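Local coordinates for protein dipeptide Epimerase (PDB 3JW7) that belongs to the mandelate racemase/muconate lactonizing enzyme family of the enolase superfamily, and holds a magnesium ion with bound isoleucine and tyrosine in its barrel domain, at residues Thr131-Gly136 / Asp318-Phe323; Asp156-Lys161 / Phe182-Arg187; Gln192-Lys197 / Glu212-Pro217; Val260-Leu265 / Glu287-Cys292. All coordinates share one frame; numbering follows the deposited sequence.

How the contacts relate
All four contacts lie in the barrel domain, on one sheet whose parallel strands follow the chain from 128-135 round to 314-317. Contact 1 joins strand 128-135, the first of these, to the loop that follows the last, 314-317, and contacts 2, 3 and 4 follow in series between its two segments. Contact 2 pairs strands 157-161 and 185-189, contact 3 leads from there to strand 211-215, and contact 4 pairs 260-263 with 287-290. Centres lie about 12 Å apart for contacts 1 and 2 and about 19 Å for contacts 1 and 3. Salt bridges tie contact 2 to contacts 1 and 3, so residues distant in sequence converge on the magnesium, isoleucine and tyrosine.

Contact 1 (Thr131-Gly136 / Asp318-Phe323); sequences TDITLG and DLDATF. With ILE (isoleucine), chain I.
Thr131 pairs with Asp318, their CA atoms 5.2 Å apart, and Ile133 with Asp320, so the loop 318-323 runs beside the end of strand 128-135 and is tied to it by bonds that each use a side chain. Thr131 OG1 accepts the N-H of Leu319 at 2.8 Å and is also bonded to Asp132 O. With OG1 anti to the backbone N (chi1 178°), the methyl CG2 is left to meet the edge of the Phe323 ring near CZ. A short branched alcohol suits the place, serving a polar and an apolar neighbour at once. Asp320 OD2 takes two donors from one face of its carboxylate: Thr134 N on the anti side at 2.8 Å, and Thr134 OG1 on the syn side at 2.9 Å. These bonds hold the carboxylate's rotation, leaving OD1 to receive the isoleucine N at 2.8 Å. Asp318 and Asp320 form an Asp-x-Asp motif at the C-terminal rim of the enolase-superfamily barrel, where the loop after the last parallel strand returns to the first. Asp318 OD2 binds the same isoleucine N at 2.8 Å, and Thr134 OG1 accepts from it at 2.9 Å; two acids and a hydroxyl make a fitting socket for an amino group. Asp132 comes against Asp318 with the carboxylate planes 55° apart. Arg187 at Asp132 and Lys159 at Asp318 form salt bridges that probably ease the crowding of acids. Away from the isoleucine, Ile133 CD1 packs obliquely on Phe323 CD2 at 3.7 Å, while Asp320 CA lies over one face of the ring, offset toward the rim.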
# COMPACT_ATOMS: atom_id res chain seq x y z
N THR A 131 -11.69 3.49 0.63
CA THR A 131 -10.74 2.72 1.40
C THR A 131 -11.31 2.13 2.68
O THR A 131 -12.29 2.63 3.23
CB THR A 131 -9.52 3.59 1.80
OG1 THR A 131 -8.63 2.81 2.59
CG2 THR A 131 -9.97 4.82 2.61
N ASP A 132 -10.69 1.05 3.14
CA ASP A 132 -11.08 0.44 4.40
C ASP A 132 -10.26 1.20 5.43
O ASP A 132 -9.64 2.22 5.12
CB ASP A 132 -10.69 -1.05 4.44
CG ASP A 132 -9.18 -1.29 4.30
OD1 ASP A 132 -8.37 -0.43 4.72
OD2 ASP A 132 -8.79 -2.37 3.79
N ILE A 133 -10.28 0.73 6.67
CA ILE A 133 -9.47 1.33 7.72
C ILE A 133 -9.02 0.13 8.52
O ILE A 133 -9.77 -0.83 8.69
CB ILE A 133 -10.27 2.34 8.60
CG1 ILE A 133 -9.30 3.03 9.58
CG2 ILE A 133 -11.37 1.63 9.37
CD1 ILE A 133 -9.85 4.28 10.25
N THR A 134 -7.78 0.18 8.99
CA THR A 134 -7.18 -0.91 9.75
C THR A 134 -7.30 -0.81 11.27
O THR A 134 -7.16 0.27 11.84
CB THR A 134 -5.68 -1.04 9.41
OG1 THR A 134 -5.54 -1.26 8.00
CG2 THR A 134 -5.04 -2.20 10.16
N LEU A 135 -7.57 -1.95 11.89
CA LEU A 135 -7.67 -2.05 13.34
C LEU A 135 -6.45 -2.84 13.79
O LEU A 135 -6.32 -4.02 13.46
CB LEU A 135 -8.94 -2.81 13.74
CG LEU A 135 -10.29 -2.22 13.32
CD1 LEU A 135 -11.42 -3.12 13.81
CD2 LEU A 135 -10.44 -0.82 13.89
N GLY A 136 -5.57 -2.19 14.54
CA GLY A 136 -4.38 -2.87 15.02
C GLY A 136 -4.68 -3.93 16.06
O GLY A 136 -5.75 -3.93 16.68
N ASP A 318 -6.75 -0.15 0.58
CA ASP A 318 -6.41 -0.08 1.98
C ASP A 318 -5.40 1.06 2.03
O ASP A 318 -4.19 0.82 2.09
CB ASP A 318 -5.77 -1.39 2.45
CG ASP A 318 -5.21 -1.30 3.87
OD1 ASP A 318 -5.88 -0.70 4.74
OD2 ASP A 318 -4.11 -1.83 4.11
N LEU A 319 -5.90 2.29 1.97
CA LEU A 319 -5.05 3.48 1.98
C LEU A 319 -5.41 4.34 3.17
O LEU A 319 -6.02 5.40 3.02
CB LEU A 319 -5.23 4.27 0.68
CG LEU A 319 -4.86 3.51 -0.60
CD1 LEU A 319 -5.21 4.35 -1.83
CD2 LEU A 319 -3.39 3.18 -0.58
N ASP A 320 -5.00 3.89 4.36
CA ASP A 320 -5.33 4.59 5.59
C ASP A 320 -4.15 5.15 6.38
O ASP A 320 -4.33 5.60 7.52
CB ASP A 320 -6.14 3.63 6.48
CG ASP A 320 -5.40 2.32 6.77
OD1 ASP A 320 -4.47 1.95 6.01
OD2 ASP A 320 -5.75 1.65 7.76
N ALA A 321 -2.95 5.15 5.79
CA ALA A 321 -1.77 5.64 6.50
C ALA A 321 -1.86 7.09 7.00
O ALA A 321 -1.26 7.42 8.03
CB ALA A 321 -0.53 5.47 5.61
N THR A 322 -2.59 7.95 6.30
CA THR A 322 -2.68 9.34 6.75
C THR A 322 -3.57 9.50 7.98
O THR A 322 -3.45 10.50 8.70
CB THR A 322 -3.25 10.27 5.65
OG1 THR A 322 -4.62 9.94 5.42
CG2 THR A 322 -2.45 10.14 4.36
N PHE A 323 -4.44 8.53 8.23
CA PHE A 323 -5.36 8.61 9.36
C PHE A 323 -4.70 8.60 10.74
O PHE A 323 -5.30 9.05 11.72
CB PHE A 323 -6.40 7.48 9.31
CG PHE A 323 -7.16 7.39 8.01
CD1 PHE A 323 -7.11 8.42 7.07
CD2 PHE A 323 -7.95 6.28 7.73
CE1 PHE A 323 -7.81 8.33 5.87
CE2 PHE A 323 -8.65 6.18 6.53
CZ PHE A 323 -8.59 7.21 5.60
N ILE I . -3.19 -0.53 6.39
CA ILE I . -1.70 -0.47 6.43
C ILE I . -1.10 -1.86 6.53
O ILE I . -1.68 -2.76 7.15
CB ILE I . -1.18 0.36 7.64
CG1 ILE I . -1.83 -0.15 8.92
CG2 ILE I . -1.43 1.84 7.40
CD1 ILE I . -1.16 0.34 10.20

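Contact 2 (Asp156-Lys161 / Phe182-Arg187); sequences DTLKIK and FDIKLR. With TYR (tyrosine), chain J; ILE (isoleucine), chain I.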
# COMPACT_ATOMS: atom_id res chain seq x y z
N ASP A 156 -17.44 1.15 5.85
CA ASP A 156 -18.25 -0.05 5.65
C ASP A 156 -17.35 -1.28 5.48
O ASP A 156 -17.84 -2.40 5.30
CB ASP A 156 -19.16 0.11 4.43
CG ASP A 156 -18.39 0.19 3.12
OD1 ASP A 156 -19.02 0.44 2.07
OD2 ASP A 156 -17.15 0.00 3.12
N THR A 157 -16.04 -1.06 5.54
CA THR A 157 -15.09 -2.15 5.40
C THR A 157 -13.96 -1.96 6.40
O THR A 157 -13.30 -0.93 6.41
CB THR A 157 -14.48 -2.18 4.00
OG1 THR A 157 -15.53 -2.25 3.03
CG2 THR A 157 -13.55 -3.38 3.86
N LEU A 158 -13.74 -2.97 7.24
CA LEU A 158 -12.69 -2.92 8.24
C LEU A 158 -11.65 -4.00 7.98
O LEU A 158 -11.98 -5.14 7.70
CB LEU A 158 -13.30 -3.14 9.63
CG LEU A 158 -14.47 -2.24 10.01
CD1 LEU A 158 -15.00 -2.66 11.38
CD2 LEU A 158 -14.04 -0.78 10.01
N LYS A 159 -10.37 -3.62 8.08
CA LYS A 159 -9.28 -4.56 7.88
C LYS A 159 -8.80 -4.93 9.28
O LYS A 159 -8.24 -4.10 9.99
CB LYS A 159 -8.15 -3.91 7.07
CG LYS A 159 -6.91 -4.78 6.92
CD LYS A 159 -5.99 -4.25 5.83
CE LYS A 159 -4.62 -4.90 5.90
NZ LYS A 159 -3.77 -4.61 4.71
N ILE A 160 -9.03 -6.18 9.67
CA ILE A 160 -8.68 -6.66 11.01
C ILE A 160 -7.30 -7.31 11.11
O ILE A 160 -7.04 -8.32 10.46
CB ILE A 160 -9.71 -7.71 11.50
CG1 ILE A 160 -11.12 -7.13 11.41
CG2 ILE A 160 -9.38 -8.14 12.91
CD1 ILE A 160 -12.23 -8.12 11.80
N LYS A 161 -6.44 -6.74 11.94
CA LYS A 161 -5.11 -7.31 12.14
C LYS A 161 -5.18 -8.40 13.20
O LYS A 161 -5.76 -8.22 14.27
CB LYS A 161 -4.12 -6.23 12.58
CG LYS A 161 -3.76 -5.20 11.51
CD LYS A 161 -2.99 -5.85 10.36
CE LYS A 161 -2.60 -4.81 9.30
NZ LYS A 161 -1.79 -5.44 8.21
N PHE A 182 -23.51 -7.81 10.40
CA PHE A 182 -23.12 -8.37 9.11
C PHE A 182 -23.21 -7.45 7.90
O PHE A 182 -22.97 -7.89 6.77
CB PHE A 182 -23.92 -9.64 8.84
CG PHE A 182 -23.48 -10.82 9.65
CD1 PHE A 182 -22.45 -11.64 9.21
CD2 PHE A 182 -24.06 -11.08 10.90
CE1 PHE A 182 -22.00 -12.71 9.98
CE2 PHE A 182 -23.62 -12.14 11.68
CZ PHE A 182 -22.59 -12.96 11.21
N ASP A 183 -23.55 -6.19 8.11
CA ASP A 183 -23.64 -5.25 6.99
C ASP A 183 -22.26 -4.65 6.75
O ASP A 183 -22.06 -3.90 5.79
CB ASP A 183 -24.63 -4.13 7.31
CG ASP A 183 -26.04 -4.65 7.53
OD1 ASP A 183 -26.58 -5.31 6.62
OD2 ASP A 183 -26.60 -4.41 8.62
N ILE A 184 -21.31 -4.98 7.61
CA ILE A 184 -19.96 -4.46 7.48
C ILE A 184 -19.05 -5.54 6.92
O ILE A 184 -19.10 -6.68 7.37
CB ILE A 184 -19.41 -3.99 8.84
CG1 ILE A 184 -20.35 -2.94 9.45
CG2 ILE A 184 -18.00 -3.45 8.67
CD1 ILE A 184 -20.56 -1.70 8.60
N LYS A 185 -18.22 -5.18 5.94
CA LYS A 185 -17.30 -6.15 5.36
C LYS A 185 -16.06 -6.23 6.23
O LYS A 185 -15.53 -5.20 6.66
CB LYS A 185 -16.89 -5.74 3.94
CG LYS A 185 -18.02 -5.75 2.93
CD LYS A 185 -17.50 -5.69 1.50
CE LYS A 185 -16.73 -4.40 1.22
NZ LYS A 185 -16.32 -4.30 -0.22
N LEU A 186 -15.61 -7.45 6.49
CA LEU A 186 -14.43 -7.66 7.31
C LEU A 186 -13.38 -8.48 6.57
O LEU A 186 -13.65 -9.60 6.14
CB LEU A 186 -14.79 -8.37 8.62
CG LEU A 186 -15.83 -7.72 9.54
CD1 LEU A 186 -16.09 -8.63 10.73
CD2 LEU A 186 -15.34 -6.35 10.00
N ARG A 187 -12.19 -7.91 6.40
CA ARG A 187 -11.10 -8.62 5.77
C ARG A 187 -10.06 -8.79 6.87
O ARG A 187 -9.91 -7.91 7.72
CB ARG A 187 -10.55 -7.84 4.56
CG ARG A 187 -10.16 -6.40 4.84
CD ARG A 187 -9.78 -5.66 3.55
NE ARG A 187 -10.84 -5.70 2.54
CZ ARG A 187 -11.10 -4.71 1.68
NH1 ARG A 187 -10.40 -3.59 1.71
NH2 ARG A 187 -12.08 -4.84 0.79
N TYR J . 0.08 -2.03 5.92
CA TYR J . 0.81 -3.29 5.93
C TYR J . -0.04 -4.45 5.41
O TYR J . -0.86 -4.21 4.49
CB TYR J . 1.31 -3.60 7.34
CG TYR J . 2.31 -2.59 7.89
CD1 TYR J . 2.22 -2.17 9.22
CD2 TYR J . 3.36 -2.10 7.12
CE1 TYR J . 3.15 -1.28 9.76
CE2 TYR J . 4.30 -1.21 7.66
CZ TYR J . 4.19 -0.81 8.98
OH TYR J . 5.12 0.04 9.55
OXT TYR J . 0.13 -5.58 5.91
N ILE I . -3.19 -0.53 6.39
CA ILE I . -1.70 -0.47 6.43
C ILE I . -1.10 -1.86 6.53
O ILE I . -1.68 -2.76 7.15
CB ILE I . -1.18 0.36 7.64
CG1 ILE I . -1.83 -0.15 8.92
CG2 ILE I . -1.43 1.84 7.40
CD1 ILE I . -1.16 0.34 10.20
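Leu158 and Leu186 run alongside each other from the two strands at the tightly packed part of this contact; Leu158 CB is 3.8 Å from Leu186 CD2. Ile160 CD1 reaches the same leucine, and Ile184 CG2 approaches Leu158 CG. These branched aliphatic chains suit a face covered by helices 166-180 and 140-152. The strands themselves are locked by four backbone bonds, among them Leu158 N to Lys185 O at 2.9 Å and Ile160 N to Arg187 O at 2.8 Å. On the other face, Thr157 CG2 sits 3.5 Å from Arg187 CZ, over the centre of the guanidinium. The Arg187 chain turns at chi3 (56°), which lays its flat end against that methyl, and a salt bridge to Glu212 helps hold it. The solvent side is looser: Lys185 is exposed, its NZ making a long, weak ion pair with Glu212, while the Thr157 hydroxyl donates to Asp156 OD2. Toward the barrel mouth two lysines reach the ligands. Lys159, extended throughout, gives NZ to tyrosine O at 2.9 Å while also bridging Glu215, and Lys161 NZ donates to isoleucine O at 2.9 Å. Parallel strands joined through helix 166-180 make a beta-alpha-beta crossover, the repeating unit of the barrel.

Contact 3 (Gln192-Lys197 / Glu212-Pro217); sequences QAWTPK and ELVEQP. With MG (magnesium ion), chain L.
Gln192 and Gln216 meet first through the main chain, Gln192 N donating to Gln216 O at 2.8 Å with an N-H...O angle of 159°. Two residues later Trp194 N reaches Pro217 O at 2.9 Å, so the two bonds clamp the turns that follow strands 185-189 and 211-215. The glutamine side chains cross at their CG atoms, 3.6 Å apart, and their amide planes stand 86° to each other. The six-membered ring of Trp194 crosses both apolar neighbours at about a right angle, CE3 lying 3.8 Å from Pro217 CB and CZ3 4.1 Å from Val214 CG1. A large ring suits the place because it can span both the proline and the valine, while its NE1 is bonded to Asp169. Between Val214 and Gln216, Glu215 turns its carboxylate to the magnesium ion, OE2 binding at 2.3 Å, with a water on the same metal at 2.4 Å.

The next shell positions these groups. OE2 of Glu215 also accepts from Asn262, which, with Lys159 at OE1, helps set the carboxylate. Gln192 is held by Arg220 N and by Glu241, and Gln216 by Ser242, the carbonyl of Val218 and the backbone N of Asp240. An amide, able to give and accept at once, suits such buried polar positions, and the bond to Asp240 links this contact to a ligand of the metal. Thr195 caps the start of helix 196-205. Asp189, Glu215 and Asp240, at the C-terminal ends of three successive barrel strands, form the acidic magnesium site of the enolase superfamily.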
# COMPACT_ATOMS: atom_id res chain seq x y z
N GLN A 192 1.69 -13.00 7.99
CA GLN A 192 2.56 -14.18 8.02
C GLN A 192 2.61 -14.97 9.32
O GLN A 192 3.46 -15.85 9.47
CB GLN A 192 4.00 -13.76 7.69
CG GLN A 192 4.15 -12.83 6.50
CD GLN A 192 5.57 -12.34 6.36
OE1 GLN A 192 6.49 -13.13 6.13
NE2 GLN A 192 5.77 -11.03 6.50
N ALA A 193 1.71 -14.68 10.25
CA ALA A 193 1.72 -15.31 11.57
C ALA A 193 1.32 -16.78 11.74
O ALA A 193 1.77 -17.43 12.68
CB ALA A 193 0.89 -14.46 12.53
N TRP A 194 0.48 -17.30 10.85
CA TRP A 194 0.01 -18.67 10.99
C TRP A 194 0.69 -19.74 10.14
O TRP A 194 1.17 -19.47 9.05
CB TRP A 194 -1.48 -18.75 10.68
CG TRP A 194 -2.37 -17.81 11.43
CD1 TRP A 194 -2.23 -17.39 12.72
CD2 TRP A 194 -3.58 -17.22 10.94
NE1 TRP A 194 -3.28 -16.58 13.07
CE2 TRP A 194 -4.12 -16.46 11.99
CE3 TRP A 194 -4.25 -17.27 9.71
CZ2 TRP A 194 -5.32 -15.74 11.85
CZ3 TRP A 194 -5.44 -16.56 9.57
CH2 TRP A 194 -5.96 -15.81 10.64
N THR A 195 0.70 -20.96 10.66
CA THR A 195 1.24 -22.08 9.91
C THR A 195 0.11 -22.39 8.92
O THR A 195 -1.04 -22.00 9.15
CB THR A 195 1.48 -23.31 10.79
OG1 THR A 195 0.24 -23.74 11.37
CG2 THR A 195 2.47 -22.99 11.90
N PRO A 196 0.42 -23.08 7.81
CA PRO A 196 -0.66 -23.38 6.86
C PRO A 196 -1.85 -24.09 7.50
O PRO A 196 -3.00 -23.75 7.23
CB PRO A 196 0.05 -24.24 5.81
CG PRO A 196 1.42 -23.66 5.79
CD PRO A 196 1.73 -23.47 7.26
N LYS A 197 -1.57 -25.06 8.37
CA LYS A 197 -2.62 -25.81 9.06
C LYS A 197 -3.49 -24.93 9.96
O LYS A 197 -4.71 -25.04 9.94
CB LYS A 197 -2.01 -26.93 9.91
CG LYS A 197 -1.24 -27.98 9.14
CD LYS A 197 -2.15 -28.81 8.26
CE LYS A 197 -1.44 -30.07 7.79
NZ LYS A 197 -1.04 -30.93 8.95
N GLU A 212 -14.53 -11.57 4.36
CA GLU A 212 -14.36 -11.23 2.95
C GLU A 212 -13.13 -11.89 2.33
O GLU A 212 -13.20 -12.48 1.25
CB GLU A 212 -14.26 -9.71 2.77
CG GLU A 212 -13.91 -9.32 1.34
CD GLU A 212 -13.46 -7.88 1.21
OE1 GLU A 212 -12.77 -7.39 2.13
OE2 GLU A 212 -13.77 -7.25 0.18
N LEU A 213 -12.00 -11.79 3.03
CA LEU A 213 -10.77 -12.37 2.54
C LEU A 213 -9.77 -12.40 3.68
O LEU A 213 -10.00 -11.79 4.72
CB LEU A 213 -10.21 -11.53 1.38
CG LEU A 213 -9.80 -10.07 1.65
CD1 LEU A 213 -8.43 -10.01 2.32
CD2 LEU A 213 -9.77 -9.30 0.34
N VAL A 214 -8.68 -13.12 3.47
CA VAL A 214 -7.61 -13.21 4.45
C VAL A 214 -6.30 -12.90 3.73
O VAL A 214 -5.98 -13.52 2.71
CB VAL A 214 -7.51 -14.60 5.09
CG1 VAL A 214 -6.38 -14.62 6.10
CG2 VAL A 214 -8.84 -14.97 5.76
N GLU A 215 -5.56 -11.94 4.28
CA GLU A 215 -4.28 -11.52 3.73
C GLU A 215 -3.10 -12.26 4.35
O GLU A 215 -3.06 -12.45 5.57
CB GLU A 215 -4.08 -10.03 3.99
CG GLU A 215 -4.20 -9.14 2.79
CD GLU A 215 -3.91 -7.69 3.13
OE1 GLU A 215 -4.82 -7.00 3.64
OE2 GLU A 215 -2.77 -7.24 2.89
N GLN A 216 -2.16 -12.65 3.50
CA GLN A 216 -0.91 -13.32 3.87
C GLN A 216 -0.95 -14.08 5.20
O GLN A 216 -0.32 -13.68 6.17
CB GLN A 216 0.20 -12.27 3.93
CG GLN A 216 1.62 -12.83 3.92
CD GLN A 216 1.99 -13.44 2.58
OE1 GLN A 216 1.69 -12.88 1.52
NE2 GLN A 216 2.64 -14.59 2.62
N PRO A 217 -1.67 -15.21 5.24
CA PRO A 217 -1.76 -15.99 6.48
C PRO A 217 -0.46 -16.67 6.91
O PRO A 217 -0.24 -16.88 8.11
CB PRO A 217 -2.87 -16.99 6.17
CG PRO A 217 -2.76 -17.19 4.70
CD PRO A 217 -2.55 -15.77 4.20
MG MG L . -1.09 -6.96 4.47
O HOH W 1 -0.31 -9.22 4.93

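Contact 4 (Val260-Leu265 / Glu287-Cys292); sequences VINIKL and ECMIGC. With TYR (tyrosine), chain J; ILE (isoleucine), chain I.
Asn262 and Met289 stand on the same face of this parallel pair, facing the barrel interior, and their side chains slant across each other so that the amide ND2 meets the methyl CE at 3.4 Å. Met289, bent at chi3 (88°), turns that methyl toward the amide, which also donates to Glu215 OE2; a flexible thioether can shape itself to the side of such polar groups. Further along the interior, Lys264 bends at chi4 and brings NZ to tyrosine O at 3.2 Å, with a salt bridge to Asp240 and a weak bond to Asn262 OD1. Its aliphatic length runs beside the main chain of Gly291 and Cys292, CE lying 3.3 Å from Cys292 O. A CB on Gly291 would come within 2.6 Å of Asn262 OD1, a clash, so glycine suits the place by letting the strand end pass close to that amide. Cys292 O in turn accepts tyrosine N at 2.7 Å, and a water links Cys292 N to tyrosine O. On the outer face Ile263 CD1 packs against Cys288 SG at 3.7 Å, and its CG2 lies 4.1 Å from Ile290 CD1, these two isoleucines slanting past each other. Backbone bonds such as Ile263 N to Met289 O, 2.7 Å, keep the register. The pair sits between strands 236-239 and 314-317 in the barrel, with helix 271-284 over Ile261 and Cys288 and helix 298-310 over Ile290.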
# COMPACT_ATOMS: atom_id res chain seq x y z
N VAL A 260 -6.08 -13.10 -4.82
CA VAL A 260 -5.96 -11.65 -5.00
C VAL A 260 -4.56 -11.23 -4.55
O VAL A 260 -3.91 -11.93 -3.77
CB VAL A 260 -7.02 -10.90 -4.14
CG1 VAL A 260 -6.79 -9.40 -4.21
CG2 VAL A 260 -8.42 -11.23 -4.65
N ILE A 261 -4.10 -10.09 -5.03
CA ILE A 261 -2.78 -9.60 -4.66
C ILE A 261 -2.78 -8.16 -4.18
O ILE A 261 -3.41 -7.29 -4.79
CB ILE A 261 -1.79 -9.75 -5.85
CG1 ILE A 261 -1.44 -11.23 -6.05
CG2 ILE A 261 -0.52 -8.93 -5.58
CD1 ILE A 261 -0.57 -11.51 -7.27
N ASN A 262 -2.07 -7.91 -3.09
CA ASN A 262 -1.94 -6.58 -2.50
C ASN A 262 -0.76 -5.87 -3.17
O ASN A 262 0.37 -6.36 -3.10
CB ASN A 262 -1.69 -6.72 -0.99
CG ASN A 262 -1.55 -5.37 -0.29
OD1 ASN A 262 -0.86 -4.47 -0.76
ND2 ASN A 262 -2.19 -5.25 0.87
N ILE A 263 -1.02 -4.74 -3.81
CA ILE A 263 0.03 -3.95 -4.46
C ILE A 263 0.41 -2.75 -3.61
O ILE A 263 -0.46 -2.00 -3.16
CB ILE A 263 -0.43 -3.39 -5.83
CG1 ILE A 263 -0.73 -4.52 -6.80
CG2 ILE A 263 0.64 -2.45 -6.38
CD1 ILE A 263 -1.25 -4.04 -8.14
N LYS A 264 1.70 -2.55 -3.38
CA LYS A 264 2.17 -1.40 -2.61
C LYS A 264 3.26 -0.70 -3.40
O LYS A 264 4.21 -1.34 -3.84
CB LYS A 264 2.75 -1.83 -1.26
CG LYS A 264 1.75 -2.29 -0.21
CD LYS A 264 2.46 -2.50 1.13
CE LYS A 264 1.50 -3.00 2.22
NZ LYS A 264 0.84 -4.27 1.82
N LEU A 265 3.15 0.61 -3.57
CA LEU A 265 4.18 1.34 -4.30
C LEU A 265 5.52 1.17 -3.60
O LEU A 265 6.56 1.12 -4.25
CB LEU A 265 3.84 2.83 -4.40
CG LEU A 265 2.56 3.15 -5.17
CD1 LEU A 265 2.43 4.66 -5.31
CD2 LEU A 265 2.59 2.48 -6.54
N GLU A 287 -7.73 -10.15 -9.12
CA GLU A 287 -7.97 -8.75 -8.79
C GLU A 287 -6.88 -8.27 -7.84
O GLU A 287 -6.24 -9.07 -7.16
CB GLU A 287 -9.35 -8.58 -8.15
CG GLU A 287 -10.49 -8.55 -9.16
CD GLU A 287 -11.86 -8.50 -8.50
OE1 GLU A 287 -11.95 -8.00 -7.36
OE2 GLU A 287 -12.85 -8.94 -9.12
N CYS A 288 -6.67 -6.96 -7.79
CA CYS A 288 -5.66 -6.40 -6.90
C CYS A 288 -6.22 -5.37 -5.92
O CYS A 288 -7.21 -4.69 -6.19
CB CYS A 288 -4.54 -5.73 -7.71
SG CYS A 288 -3.56 -6.82 -8.78
N MET A 289 -5.56 -5.28 -4.77
CA MET A 289 -5.93 -4.31 -3.75
C MET A 289 -4.70 -3.43 -3.55
O MET A 289 -3.60 -3.94 -3.37
CB MET A 289 -6.27 -4.96 -2.41
CG MET A 289 -6.53 -3.91 -1.32
SD MET A 289 -7.14 -4.55 0.25
CE MET A 289 -5.61 -4.90 1.08
N ILE A 290 -4.90 -2.12 -3.61
CA ILE A 290 -3.81 -1.18 -3.40
C ILE A 290 -3.66 -1.02 -1.88
O ILE A 290 -4.65 -0.84 -1.17
CB ILE A 290 -4.12 0.17 -4.10
CG1 ILE A 290 -2.90 1.09 -4.05
CG2 ILE A 290 -5.33 0.84 -3.46
CD1 ILE A 290 -1.73 0.56 -4.83
N GLY A 291 -2.43 -1.12 -1.39
CA GLY A 291 -2.18 -1.01 0.04
C GLY A 291 -1.17 0.07 0.38
O GLY A 291 -0.85 0.90 -0.48
N CYS A 292 -0.66 0.06 1.61
CA CYS A 292 0.31 1.07 2.02
C CYS A 292 1.09 0.67 3.26
O CYS A 292 0.72 -0.27 3.96
CB CYS A 292 -0.40 2.40 2.29
SG CYS A 292 -1.56 2.35 3.69
N TYR J . 0.08 -2.03 5.92
CA TYR J . 0.81 -3.29 5.93
C TYR J . -0.04 -4.45 5.41
O TYR J . -0.86 -4.21 4.49
CB TYR J . 1.31 -3.60 7.34
CG TYR J . 2.31 -2.59 7.89
CD1 TYR J . 2.22 -2.17 9.22
CD2 TYR J . 3.36 -2.10 7.12
CE1 TYR J . 3.15 -1.28 9.76
CE2 TYR J . 4.30 -1.21 7.66
CZ TYR J . 4.19 -0.81 8.98
OH TYR J . 5.12 0.04 9.55
OXT TYR J . 0.13 -5.58 5.91
N ILE I . -3.19 -0.53 6.39
CA ILE I . -1.70 -0.47 6.43
C ILE I . -1.10 -1.86 6.53
O ILE I . -1.68 -2.76 7.15
CB ILE I . -1.18 0.36 7.64
CG1 ILE I . -1.83 -0.15 8.92
CG2 ILE I . -1.43 1.84 7.40
CD1 ILE I . -1.16 0.34 10.20
O HOH W 2 -1.80 -2.48 2.78
O HOH W 3 0.92 1.82 -2.34